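PDB 5H28: oxysterol-binding protein homolog 1 from Saccharomyces cerevisiae, which transfers sterols and other lipids between membranes without vesicles, its ankyrin-repeat region, the part modelled here, targeting it to the nucleus-vacuole junction by binding Nvj1. Local coordinates for residues A48-P53 / A94-G99; T88-A93 / L121-M126; R197-C202 / I244-L249; D211-D216 / R255-I260. One frame throughout, in Å; residues are numbered along the deposited sequence.

Interaction 1. Residues A48-P53 / A94-G99; sequences AVQVAP and AYQSRG
V49 and Q50, in the last turn of helix 44-51, face R98 and Q96, just past the end of helix 89-95, with the CA atoms of Q50 and Q96 7.5 Å apart, so long side chains from the second segment reach backbone carbonyls of the first. R98 does most of the work. Its chain runs out with CG anti to the carbonyl carbon (chi1 -63°) and bends at chi3 (69°), which brings the guanidinium edge-on to the end of helix 44-51. R98 NH1 and NH2 both donate to A52 O, at 2.8 Å and 2.9 Å, and that oxygen lies in the guanidinium plane. R98 NH1 also donates to V49 O at 2.8 Å, coming from above that carbonyl's plane. Three bonds to two oxygens thus fix the rotation of the guanidinium, and its positive charge would probably suit the negative end of the helix dipole. In a fourth bond, Q96 NE2 gives a nearly straight hydrogen bond (167°) to Q50 O at 3.0 Å. Q96 OE1 rests against CG of Q50, the two side chains crossing at about a right angle, and accepts a hydrogen bond from a water 2.7 Å away, itself only weakly bonded to Q50 NE2. S97, with positive phi, is the C-prime residue of a Schellman motif closing helix 89-95, and this turn presents Q96 and R98 to the preceding predicted ankyrin repeat. Around them, V49 packs on I92 and A93 of helix 89-95, R98 lies against I57 of helix 54-64, and A48 and V51 meet L13 of helix 2-15.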
loop_
_atom_site.group_PDB
_atom_site.type_symbol
_atom_site.label_atom_id
_atom_site.label_comp_id
_atom_site.label_asym_id
_atom_site.label_seq_id
_atom_site.Cartn_x
_atom_site.Cartn_y
_atom_site.Cartn_z
ATOM N N ALA A 48 -6.323 16.154 -15.075
ATOM C CA ALA A 48 -5.396 15.853 -16.156
ATOM C C ALA A 48 -5.743 14.509 -16.778
ATOM O O ALA A 48 -5.689 14.353 -17.994
ATOM C CB ALA A 48 -3.972 15.839 -15.638
ATOM N N VAL A 49 -6.096 13.536 -15.943
ATOM C CA VAL A 49 -6.466 12.219 -16.449
ATOM C C VAL A 49 -7.694 12.336 -17.351
ATOM O O VAL A 49 -7.850 11.576 -18.308
ATOM C CB VAL A 49 -6.768 11.241 -15.286
ATOM C CG1 VAL A 49 -7.454 9.983 -15.810
ATOM C CG2 VAL A 49 -5.478 10.875 -14.581
ATOM N N GLN A 50 -8.555 13.303 -17.064
ATOM C CA GLN A 50 -9.758 13.475 -17.861
ATOM C C GLN A 50 -9.579 14.204 -19.186
ATOM O O GLN A 50 -10.283 13.905 -20.150
ATOM C CB GLN A 50 -10.832 14.205 -17.048
ATOM C CG GLN A 50 -11.318 13.439 -15.837
ATOM C CD GLN A 50 -12.556 14.055 -15.223
ATOM O OE1 GLN A 50 -12.566 15.230 -14.855
ATOM N NE2 GLN A 50 -13.612 13.258 -15.108
ATOM N N VAL A 51 -8.636 15.140 -19.257
ATOM C CA VAL A 51 -8.488 15.921 -20.483
ATOM C C VAL A 51 -7.117 16.071 -21.135
ATOM O O VAL A 51 -7.037 16.402 -22.321
ATOM C CB VAL A 51 -9.023 17.366 -20.267
ATOM C CG1 VAL A 51 -10.376 17.330 -19.580
ATOM C CG2 VAL A 51 -8.026 18.185 -19.445
ATOM N N ALA A 52 -6.047 15.819 -20.391
ATOM C CA ALA A 52 -4.699 16.031 -20.915
ATOM C C ALA A 52 -3.993 14.873 -21.611
ATOM O O ALA A 52 -4.327 13.708 -21.406
ATOM C CB ALA A 52 -3.807 16.561 -19.789
ATOM N N PRO A 53 -3.000 15.196 -22.460
ATOM C CA PRO A 53 -2.221 14.194 -23.191
ATOM C C PRO A 53 -1.324 13.448 -22.206
ATOM O O PRO A 53 -0.996 13.965 -21.136
ATOM C CB PRO A 53 -1.398 15.032 -24.169
ATOM C CG PRO A 53 -2.228 16.256 -24.365
ATOM C CD PRO A 53 -2.708 16.547 -22.965
ATOM N N ALA A 94 -9.433 4.397 -15.293
ATOM C CA ALA A 94 -10.023 3.106 -15.623
ATOM C C ALA A 94 -11.410 3.285 -16.231
ATOM O O ALA A 94 -11.734 2.687 -17.254
ATOM C CB ALA A 94 -10.108 2.237 -14.375
ATOM N N TYR A 95 -12.230 4.117 -15.603
ATOM C CA TYR A 95 -13.572 4.332 -16.114
ATOM C C TYR A 95 -13.575 4.984 -17.495
ATOM O O TYR A 95 -14.391 4.632 -18.351
ATOM C CB TYR A 95 -14.384 5.201 -15.154
ATOM C CG TYR A 95 -15.788 5.433 -15.649
ATOM C CD1 TYR A 95 -16.710 4.386 -15.698
ATOM C CD2 TYR A 95 -16.175 6.675 -16.147
ATOM C CE1 TYR A 95 -17.979 4.568 -16.237
ATOM C CE2 TYR A 95 -17.441 6.869 -16.686
ATOM C CZ TYR A 95 -18.335 5.812 -16.731
ATOM O OH TYR A 95 -19.579 6.001 -17.282
ATOM N N GLN A 96 -12.660 5.926 -17.711
ATOM C CA GLN A 96 -12.593 6.643 -18.978
ATOM C C GLN A 96 -11.809 5.887 -20.054
ATOM O O GLN A 96 -11.492 6.436 -21.111
ATOM C CB GLN A 96 -11.992 8.031 -18.747
ATOM C CG GLN A 96 -12.503 9.093 -19.704
ATOM C CD GLN A 96 -12.014 10.480 -19.339
ATOM O OE1 GLN A 96 -12.251 10.963 -18.229
ATOM N NE2 GLN A 96 -11.328 11.129 -20.270
ATOM N N SER A 97 -11.496 4.629 -19.768
ATOM C CA SER A 97 -10.781 3.763 -20.697
ATOM C C SER A 97 -9.439 4.278 -21.203
ATOM O O SER A 97 -9.103 4.100 -22.377
ATOM C CB SER A 97 -11.681 3.430 -21.889
ATOM O OG SER A 97 -12.862 2.774 -21.454
ATOM N N ARG A 98 -8.665 4.910 -20.328
ATOM C CA ARG A 98 -7.351 5.397 -20.725
ATOM C C ARG A 98 -6.349 4.369 -20.211
ATOM O O ARG A 98 -5.745 4.527 -19.148
ATOM C CB ARG A 98 -7.091 6.791 -20.148
ATOM C CG ARG A 98 -8.068 7.840 -20.682
ATOM C CD ARG A 98 -7.577 9.265 -20.452
ATOM N NE ARG A 98 -6.412 9.565 -21.278
ATOM C CZ ARG A 98 -5.776 10.734 -21.295
ATOM N NH1 ARG A 98 -6.187 11.738 -20.527
ATOM N NH2 ARG A 98 -4.721 10.896 -22.082
ATOM N N GLY A 99 -6.208 3.298 -20.991
ATOM C CA GLY A 99 -5.335 2.192 -20.640
ATOM C C GLY A 99 -3.883 2.538 -20.404
ATOM O O GLY A 99 -3.242 1.955 -19.525
HETATM O O HOH W 1 -14.096 10.170 -16.351
#

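Interaction 2. Residues T88-A93 / L121-M126; sequences TPLHIA and LQAIEM
H91 and A123 form the tight part of this contact, their CA atoms just 4.1 Å apart. The imidazole lies with one face under the A123 methyl, a CH-pi contact with CB 4.1 Å from the ring centroid and close to the ring normal. The same methyl also presses on L90 CG, 3.5 Å from A123 CB. In the ring plane, H91 NE2 donates to L121 O at 2.9 Å (162°), while H91 ND1 shares a hydrogen bond of 2.8 Å with T88 OG1. Gripped at both nitrogens, the ring is held against rotation. T88, P89, L90 and H91 spell out the TPLH signature of the ankyrin repeat: the threonine N-caps helix 89-95, its OG1 also accepting from H91 N, and the histidine reaches across to the backbone of the following segment. Packing is looser toward M126, whose chain, bent at chi2 and chi3, sets CG 3.7 Å from H91 CD2 and carries SD past the ring edge at 5.3 Å from the centroid. L121 turns its side chain away from the helix and is partly exposed, as is Q122, which hydrogen-bonds R140 of helix 130-156 instead; E125 lies exposed, OE2 accepting from Q122 N.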
loop_
_atom_site.group_PDB
_atom_site.type_symbol
_atom_site.label_atom_id
_atom_site.label_comp_id
_atom_site.label_asym_id
_atom_site.label_seq_id
_atom_site.Cartn_x
_atom_site.Cartn_y
_atom_site.Cartn_z
ATOM N N THR A 88 -10.062 7.932 -7.065
ATOM C CA THR A 88 -8.657 8.302 -7.204
ATOM C C THR A 88 -8.428 8.515 -8.695
ATOM O O THR A 88 -9.305 8.224 -9.507
ATOM C CB THR A 88 -7.732 7.156 -6.780
ATOM O OG1 THR A 88 -7.946 6.037 -7.656
ATOM C CG2 THR A 88 -8.011 6.736 -5.351
ATOM N N PRO A 89 -7.250 9.037 -9.074
ATOM C CA PRO A 89 -6.980 9.244 -10.497
ATOM C C PRO A 89 -7.073 7.920 -11.257
ATOM O O PRO A 89 -7.499 7.891 -12.411
ATOM C CB PRO A 89 -5.570 9.825 -10.489
ATOM C CG PRO A 89 -5.592 10.664 -9.235
ATOM C CD PRO A 89 -6.246 9.726 -8.243
ATOM N N LEU A 90 -6.682 6.832 -10.600
ATOM C CA LEU A 90 -6.733 5.507 -11.214
ATOM C C LEU A 90 -8.183 5.106 -11.496
ATOM O O LEU A 90 -8.465 4.497 -12.527
ATOM C CB LEU A 90 -6.063 4.473 -10.307
ATOM C CG LEU A 90 -5.918 3.056 -10.870
ATOM C CD1 LEU A 90 -4.997 3.053 -12.087
ATOM C CD2 LEU A 90 -5.366 2.142 -9.783
ATOM N N HIS A 91 -9.101 5.443 -10.590
ATOM C CA HIS A 91 -10.516 5.127 -10.804
ATOM C C HIS A 91 -11.011 5.856 -12.048
ATOM O O HIS A 91 -11.723 5.290 -12.878
ATOM C CB HIS A 91 -11.391 5.601 -9.639
ATOM C CG HIS A 91 -11.368 4.711 -8.436
ATOM N ND1 HIS A 91 -10.417 4.824 -7.446
ATOM C CD2 HIS A 91 -12.222 3.742 -8.028
ATOM C CE1 HIS A 91 -10.690 3.969 -6.477
ATOM N NE2 HIS A 91 -11.781 3.301 -6.804
ATOM N N ILE A 92 -10.643 7.128 -12.154
ATOM C CA ILE A 92 -11.057 7.951 -13.278
ATOM C C ILE A 92 -10.464 7.438 -14.587
ATOM O O ILE A 92 -11.156 7.349 -15.599
ATOM C CB ILE A 92 -10.643 9.433 -13.057
ATOM C CG1 ILE A 92 -11.233 9.957 -11.740
ATOM C CG2 ILE A 92 -11.091 10.288 -14.234
ATOM C CD1 ILE A 92 -12.748 9.912 -11.638
ATOM N N ALA A 93 -9.181 7.094 -14.563
ATOM C CA ALA A 93 -8.516 6.597 -15.758
ATOM C C ALA A 93 -9.128 5.284 -16.234
ATOM O O ALA A 93 -9.312 5.076 -17.433
ATOM C CB ALA A 93 -7.029 6.416 -15.488
ATOM N N LEU A 121 -16.020 0.557 -4.504
ATOM C CA LEU A 121 -15.399 -0.030 -5.683
ATOM C C LEU A 121 -13.926 0.301 -5.839
ATOM O O LEU A 121 -13.488 1.411 -5.522
ATOM C CB LEU A 121 -16.127 0.441 -6.943
ATOM C CG LEU A 121 -17.598 0.052 -7.083
ATOM C CD1 LEU A 121 -18.238 0.826 -8.227
ATOM C CD2 LEU A 121 -17.692 -1.446 -7.313
ATOM N N GLN A 122 -13.170 -0.674 -6.334
ATOM C CA GLN A 122 -11.752 -0.474 -6.612
ATOM C C GLN A 122 -11.701 0.010 -8.053
ATOM O O GLN A 122 -12.653 -0.180 -8.805
ATOM C CB GLN A 122 -10.975 -1.783 -6.487
ATOM C CG GLN A 122 -10.654 -2.175 -5.061
ATOM C CD GLN A 122 -9.832 -3.447 -4.979
ATOM O OE1 GLN A 122 -8.966 -3.695 -5.820
ATOM N NE2 GLN A 122 -10.090 -4.255 -3.958
ATOM N N ALA A 123 -10.593 0.629 -8.438
ATOM C CA ALA A 123 -10.453 1.145 -9.795
ATOM C C ALA A 123 -10.702 0.088 -10.866
ATOM O O ALA A 123 -11.344 0.371 -11.874
ATOM C CB ALA A 123 -9.064 1.753 -9.979
ATOM N N ILE A 124 -10.216 -1.130 -10.650
ATOM C CA ILE A 124 -10.399 -2.177 -11.653
ATOM C C ILE A 124 -11.872 -2.452 -11.947
ATOM O O ILE A 124 -12.229 -2.813 -13.069
ATOM C CB ILE A 124 -9.691 -3.493 -11.237
ATOM C CG1 ILE A 124 -9.819 -4.525 -12.362
ATOM C CG2 ILE A 124 -10.266 -4.015 -9.926
ATOM C CD1 ILE A 124 -9.001 -5.783 -12.142
ATOM N N GLU A 125 -12.725 -2.258 -10.945
ATOM C CA GLU A 125 -14.156 -2.486 -11.108
ATOM C C GLU A 125 -14.847 -1.357 -11.861
ATOM O O GLU A 125 -16.033 -1.455 -12.174
ATOM C CB GLU A 125 -14.821 -2.652 -9.744
ATOM C CG GLU A 125 -14.219 -3.742 -8.887
ATOM C CD GLU A 125 -14.873 -3.811 -7.529
ATOM O OE1 GLU A 125 -15.974 -4.394 -7.416
ATOM O OE2 GLU A 125 -14.292 -3.260 -6.576
ATOM N N MET A 126 -14.112 -0.284 -12.146
ATOM C CA MET A 126 -14.671 0.853 -12.875
ATOM C C MET A 126 -14.566 0.627 -14.380
ATOM O O MET A 126 -15.201 1.327 -15.166
ATOM C CB MET A 126 -13.917 2.143 -12.528
ATOM C CG MET A 126 -13.923 2.531 -11.057
ATOM S SD MET A 126 -15.534 3.073 -10.453
ATOM C CE MET A 126 -15.630 4.733 -11.167
#

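Interaction 3. Residues R197-C202 / I244-L249; sequences RDVIMC and IELKKL
V199 points its CB toward helix 241-256, where the CA of L246 is the nearest across the contact, 6.2 Å from the CA of V199. The apolar contacts make a small four-residue cluster. V199 spreads its two methyls: CG2 turns to L246 CD1 at 4.3 Å, while CG1, anti to the backbone N (chi1 -175°), meets L249 CD2 at 4.0 Å. One turn on, C202 lies against the same two leucines, its SG 3.9 Å from L246 CD1 and its CB 3.9 Å from L249 CD2. Each leucine therefore touches both residues of the other helix through a single methyl.

The polar part of the contact belongs to E245. Its extended chain lies across V199, and OE2 comes to 3.1 Å from V199 CG1, a close van der Waals approach. The charge of that oxygen is met by a salt bridge with R203, next along helix 199-207. An alanine in place of E245 would probably leave R203 without this carboxylate partner and uncover the CG1 side of V199.

Capping interactions set the start of helix 199-207. R197, with positive phi, is the C-prime residue of a Schellman motif that ends helix 189-196, and D198 then N-caps the next helix, OD1 accepting from M201 N at 3.1 Å. D198 OD2 also forms a salt bridge with R158, and R197 NE one with D243. Helix 199-207, in the predicted third ankyrin repeat, is thus covered by helix 241-256 at V199 and C202, while helix 189-196 meets C202 and L246 through F193 and V194, and helix 160-167 packs on M201.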
loop_
_atom_site.group_PDB
_atom_site.type_symbol
_atom_site.label_atom_id
_atom_site.label_comp_id
_atom_site.label_asym_id
_atom_site.label_seq_id
_atom_site.Cartn_x
_atom_site.Cartn_y
_atom_site.Cartn_z
ATOM N N ARG A 197 12.607 -20.304 16.499
ATOM C CA ARG A 197 12.842 -19.927 17.890
ATOM C C ARG A 197 13.452 -18.530 18.036
ATOM O O ARG A 197 14.176 -18.246 18.994
ATOM C CB ARG A 197 13.704 -20.991 18.584
ATOM C CG ARG A 197 13.012 -22.353 18.631
ATOM C CD ARG A 197 13.891 -23.483 19.154
ATOM N NE ARG A 197 14.140 -23.409 20.592
ATOM C CZ ARG A 197 15.281 -22.999 21.136
ATOM N NH1 ARG A 197 15.414 -22.968 22.455
ATOM N NH2 ARG A 197 16.290 -22.623 20.361
ATOM N N ASP A 198 13.143 -17.663 17.073
ATOM C CA ASP A 198 13.605 -16.274 17.073
ATOM C C ASP A 198 12.477 -15.501 17.753
ATOM O O ASP A 198 11.548 -15.035 17.089
ATOM C CB ASP A 198 13.783 -15.776 15.635
ATOM C CG ASP A 198 14.348 -14.361 15.559
ATOM O OD1 ASP A 198 14.291 -13.622 16.565
ATOM O OD2 ASP A 198 14.832 -13.981 14.472
ATOM N N VAL A 199 12.560 -15.367 19.071
ATOM C CA VAL A 199 11.511 -14.684 19.829
ATOM C C VAL A 199 11.343 -13.205 19.490
ATOM O O VAL A 199 10.217 -12.705 19.441
ATOM C CB VAL A 199 11.739 -14.834 21.349
ATOM C CG1 VAL A 199 10.568 -14.232 22.115
ATOM C CG2 VAL A 199 11.888 -16.308 21.707
ATOM N N ILE A 200 12.443 -12.501 19.255
ATOM C CA ILE A 200 12.349 -11.090 18.914
ATOM C C ILE A 200 11.540 -10.914 17.630
ATOM O O ILE A 200 10.667 -10.046 17.560
ATOM C CB ILE A 200 13.748 -10.451 18.749
ATOM C CG1 ILE A 200 14.431 -10.364 20.117
ATOM C CG2 ILE A 200 13.631 -9.066 18.119
ATOM C CD1 ILE A 200 15.812 -9.754 20.078
ATOM N N MET A 201 11.814 -11.736 16.621
ATOM C CA MET A 201 11.064 -11.625 15.376
ATOM C C MET A 201 9.600 -11.978 15.617
ATOM O O MET A 201 8.707 -11.342 15.056
ATOM C CB MET A 201 11.644 -12.541 14.296
ATOM C CG MET A 201 10.876 -12.487 12.969
ATOM S SD MET A 201 10.814 -10.839 12.214
ATOM C CE MET A 201 12.436 -10.775 11.477
ATOM N N CYS A 202 9.349 -12.991 16.442
ATOM C CA CYS A 202 7.970 -13.370 16.737
ATOM C C CYS A 202 7.235 -12.181 17.358
ATOM O O CYS A 202 6.116 -11.868 16.959
ATOM C CB CYS A 202 7.921 -14.568 17.689
ATOM S SG CYS A 202 8.360 -16.150 16.931
ATOM N N ILE A 244 10.206 -21.614 26.894
ATOM C CA ILE A 244 9.264 -21.132 27.889
ATOM C C ILE A 244 8.846 -19.708 27.525
ATOM O O ILE A 244 7.666 -19.364 27.594
ATOM C CB ILE A 244 9.890 -21.151 29.305
ATOM C CG1 ILE A 244 10.113 -22.600 29.746
ATOM C CG2 ILE A 244 8.982 -20.430 30.289
ATOM C CD1 ILE A 244 10.851 -22.738 31.061
ATOM N N GLU A 245 9.815 -18.886 27.131
ATOM C CA GLU A 245 9.541 -17.504 26.750
ATOM C C GLU A 245 8.576 -17.471 25.570
ATOM O O GLU A 245 7.619 -16.696 25.549
ATOM C CB GLU A 245 10.842 -16.792 26.358
ATOM C CG GLU A 245 10.683 -15.289 26.136
ATOM C CD GLU A 245 11.939 -14.620 25.593
ATOM O OE1 GLU A 245 13.052 -15.117 25.858
ATOM O OE2 GLU A 245 11.809 -13.582 24.912
ATOM N N LEU A 246 8.834 -18.328 24.590
ATOM C CA LEU A 246 8.011 -18.404 23.394
ATOM C C LEU A 246 6.580 -18.843 23.719
ATOM O O LEU A 246 5.613 -18.298 23.180
ATOM C CB LEU A 246 8.656 -19.369 22.397
ATOM C CG LEU A 246 8.131 -19.358 20.964
ATOM C CD1 LEU A 246 8.155 -17.939 20.418
ATOM C CD2 LEU A 246 8.987 -20.276 20.105
ATOM N N LYS A 247 6.449 -19.831 24.597
ATOM C CA LYS A 247 5.134 -20.322 24.994
ATOM C C LYS A 247 4.371 -19.211 25.706
ATOM O O LYS A 247 3.197 -18.966 25.418
ATOM C CB LYS A 247 5.281 -21.535 25.918
ATOM C CG LYS A 247 3.964 -22.150 26.362
ATOM C CD LYS A 247 4.198 -23.394 27.203
ATOM C CE LYS A 247 2.887 -24.055 27.600
ATOM N NZ LYS A 247 3.106 -25.297 28.395
ATOM N N LYS A 248 5.043 -18.533 26.633
ATOM C CA LYS A 248 4.429 -17.442 27.379
ATOM C C LYS A 248 3.999 -16.307 26.451
ATOM O O LYS A 248 2.929 -15.726 26.629
ATOM C CB LYS A 248 5.405 -16.912 28.434
ATOM C CG LYS A 248 5.669 -17.888 29.568
ATOM C CD LYS A 248 4.407 -18.109 30.389
ATOM C CE LYS A 248 4.609 -19.162 31.462
ATOM N NZ LYS A 248 4.881 -20.504 30.879
ATOM N N LEU A 249 4.839 -15.996 25.469
ATOM C CA LEU A 249 4.541 -14.936 24.508
ATOM C C LEU A 249 3.272 -15.246 23.721
ATOM O O LEU A 249 2.380 -14.407 23.595
ATOM C CB LEU A 249 5.706 -14.762 23.529
ATOM C CG LEU A 249 5.417 -13.905 22.291
ATOM C CD1 LEU A 249 5.130 -12.471 22.707
ATOM C CD2 LEU A 249 6.603 -13.958 21.344
#

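Interaction 4. Residues D211-D216 / R255-I260; sequences DPFKRD and REQSVI
With CG anti to the backbone N (chi1 -174°) and the chain bent at chi2 (51°), Q257 folds its amide in beside D211 and P212, while the chi1 of F213 (-74°) turns its ring so that I260 covers a face and Q257 meets an edge. The phenyl ring is met from two directions. I260 CG1 sits over one face, 4.0 Å from the centroid in a CH-pi contact, and Q257 CB lies at the ring edge, 3.9 Å from F213 CE2. I260 CG2 adds a touch on F213 CB at 3.8 Å. Q257 also crosses D211 at about a right angle, Q257 CG 3.4 Å from D211 OD1, and Q257 OE1 rests 3.5 Å from P212 CD. The D211-K214 segment is a type I beta turn that begins as an Asx turn, D211 OD1 accepting from F213 N at 2.8 Å; it belongs to the predicted third ankyrin repeat and receives the chain as it leaves helix 241-256. Q257 NE2 turns back on its own segment, with a nearly straight hydrogen bond to V259 O that spans the turn at S258, where phi is positive, before I260 reaches F213. A serine in place of Q257 would probably lose that bond, leave V259 O without this donor and open a gap beside D211 and P212. D211 OD2, the other carboxylate oxygen, accepts from D261 N just beyond I260, and T254 packs on P212 and F213.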
loop_
_atom_site.group_PDB
_atom_site.type_symbol
_atom_site.label_atom_id
_atom_site.label_comp_id
_atom_site.label_asym_id
_atom_site.label_seq_id
_atom_site.Cartn_x
_atom_site.Cartn_y
_atom_site.Cartn_z
ATOM N N ASP A 211 -1.494 -13.042 13.719
ATOM C CA ASP A 211 -2.531 -13.598 14.586
ATOM C C ASP A 211 -2.176 -14.987 15.134
ATOM O O ASP A 211 -1.932 -15.916 14.369
ATOM C CB ASP A 211 -3.848 -13.644 13.798
ATOM C CG ASP A 211 -4.963 -14.365 14.536
ATOM O OD1 ASP A 211 -4.916 -14.446 15.779
ATOM O OD2 ASP A 211 -5.903 -14.836 13.860
ATOM N N PRO A 212 -2.142 -15.142 16.472
ATOM C CA PRO A 212 -1.814 -16.433 17.088
ATOM C C PRO A 212 -2.891 -17.501 16.886
ATOM O O PRO A 212 -2.676 -18.679 17.178
ATOM C CB PRO A 212 -1.615 -16.073 18.560
ATOM C CG PRO A 212 -2.596 -14.952 18.757
ATOM C CD PRO A 212 -2.380 -14.115 17.505
ATOM N N PHE A 213 -4.047 -17.083 16.377
ATOM C CA PHE A 213 -5.161 -17.996 16.129
ATOM C C PHE A 213 -5.121 -18.570 14.717
ATOM O O PHE A 213 -5.870 -19.487 14.394
ATOM C CB PHE A 213 -6.493 -17.264 16.317
ATOM C CG PHE A 213 -6.846 -16.997 17.748
ATOM C CD1 PHE A 213 -7.406 -17.995 18.537
ATOM C CD2 PHE A 213 -6.625 -15.744 18.307
ATOM C CE1 PHE A 213 -7.746 -17.746 19.866
ATOM C CE2 PHE A 213 -6.961 -15.484 19.632
ATOM C CZ PHE A 213 -7.521 -16.487 20.413
ATOM N N LYS A 214 -4.245 -18.032 13.878
ATOM C CA LYS A 214 -4.151 -18.489 12.497
ATOM C C LYS A 214 -3.459 -19.837 12.343
ATOM O O LYS A 214 -2.389 -20.071 12.908
ATOM C CB LYS A 214 -3.419 -17.442 11.654
ATOM C CG LYS A 214 -3.439 -17.718 10.161
ATOM C CD LYS A 214 -4.847 -17.577 9.597
ATOM C CE LYS A 214 -4.888 -17.912 8.118
ATOM N NZ LYS A 214 -6.236 -17.663 7.541
ATOM N N ARG A 215 -4.081 -20.721 11.571
ATOM C CA ARG A 215 -3.528 -22.044 11.305
ATOM C C ARG A 215 -2.822 -22.031 9.953
ATOM O O ARG A 215 -3.348 -21.490 8.974
ATOM C CB ARG A 215 -4.653 -23.085 11.306
ATOM C CG ARG A 215 -5.348 -23.205 12.655
ATOM C CD ARG A 215 -6.645 -24.000 12.576
ATOM N NE ARG A 215 -7.274 -24.120 13.892
ATOM C CZ ARG A 215 -6.797 -24.870 14.879
ATOM N NH1 ARG A 215 -7.427 -24.917 16.042
ATOM N NH2 ARG A 215 -5.693 -25.582 14.702
ATOM N N ASP A 216 -1.623 -22.606 9.897
ATOM C CA ASP A 216 -0.885 -22.647 8.640
ATOM C C ASP A 216 -1.384 -23.771 7.736
ATOM O O ASP A 216 -2.402 -24.400 8.029
ATOM C CB ASP A 216 0.627 -22.774 8.893
ATOM C CG ASP A 216 1.034 -24.124 9.465
ATOM O OD1 ASP A 216 0.182 -25.021 9.627
ATOM O OD2 ASP A 216 2.239 -24.283 9.752
ATOM N N ARG A 255 -4.413 -14.140 24.327
ATOM C CA ARG A 255 -5.353 -13.430 25.188
ATOM C C ARG A 255 -5.561 -11.990 24.715
ATOM O O ARG A 255 -6.673 -11.465 24.771
ATOM C CB ARG A 255 -4.853 -13.418 26.640
ATOM C CG ARG A 255 -4.807 -14.783 27.316
ATOM C CD ARG A 255 -4.523 -14.648 28.813
ATOM N NE ARG A 255 -3.201 -14.092 29.095
ATOM C CZ ARG A 255 -2.074 -14.800 29.118
ATOM N NH1 ARG A 255 -0.919 -14.200 29.380
ATOM N NH2 ARG A 255 -2.100 -16.107 28.894
ATOM N N GLU A 256 -4.486 -11.366 24.237
ATOM C CA GLU A 256 -4.520 -9.978 23.778
ATOM C C GLU A 256 -5.022 -9.722 22.357
ATOM O O GLU A 256 -5.547 -8.645 22.072
ATOM C CB GLU A 256 -3.124 -9.358 23.900
ATOM C CG GLU A 256 -2.575 -9.263 25.309
ATOM C CD GLU A 256 -1.174 -8.668 25.346
ATOM O OE1 GLU A 256 -0.629 -8.496 26.456
ATOM O OE2 GLU A 256 -0.619 -8.373 24.267
ATOM N N GLN A 257 -4.852 -10.695 21.467
ATOM C CA GLN A 257 -5.250 -10.542 20.065
ATOM C C GLN A 257 -6.551 -9.765 19.847
ATOM O O GLN A 257 -6.581 -8.817 19.059
ATOM C CB GLN A 257 -5.333 -11.917 19.392
ATOM C CG GLN A 257 -5.596 -11.883 17.886
ATOM C CD GLN A 257 -4.661 -10.959 17.124
ATOM O OE1 GLN A 257 -3.483 -10.827 17.459
ATOM N NE2 GLN A 257 -5.185 -10.324 16.079
ATOM N N SER A 258 -7.611 -10.172 20.540
ATOM C CA SER A 258 -8.922 -9.528 20.454
ATOM C C SER A 258 -9.683 -9.762 19.146
ATOM O O SER A 258 -10.867 -10.104 19.164
ATOM C CB SER A 258 -8.788 -8.024 20.716
ATOM O OG SER A 258 -8.337 -7.779 22.037
ATOM N N VAL A 259 -9.015 -9.580 18.014
ATOM C CA VAL A 259 -9.667 -9.788 16.725
ATOM C C VAL A 259 -9.053 -10.963 15.967
ATOM O O VAL A 259 -7.929 -10.887 15.469
ATOM C CB VAL A 259 -9.603 -8.515 15.854
ATOM C CG1 VAL A 259 -8.175 -8.038 15.737
ATOM C CG2 VAL A 259 -10.198 -8.794 14.478
ATOM N N ILE A 260 -9.810 -12.052 15.891
ATOM C CA ILE A 260 -9.371 -13.272 15.220
ATOM C C ILE A 260 -9.544 -13.156 13.712
ATOM O O ILE A 260 -10.588 -12.716 13.238
ATOM C CB ILE A 260 -10.191 -14.497 15.713
ATOM C CG1 ILE A 260 -10.011 -14.683 17.220
ATOM C CG2 ILE A 260 -9.754 -15.752 14.970
ATOM C CD1 ILE A 260 -10.877 -15.783 17.808
#

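The four contacts fall into two pairs, well apart in an elongated chain of helices and loops, without strands. Interactions 1 and 2 share helix 89-95 and touch, their centres 11 Å apart: R98 N lies 3.0 Å from A93 O, and Q50 CG packs on I92 CG2 at 3.5 Å. One helix thus joins the repeat before it to the loop after it. Interactions 3 and 4 share helix 241-256 but do not touch, with centres 15 Å apart and nearest atoms about 5 Å, so the helix and the chain leaving it cover the third predicted repeat in two places. Between the pairs, interactions 2 and 4 come nearest, their closest atoms still about 18 Å apart.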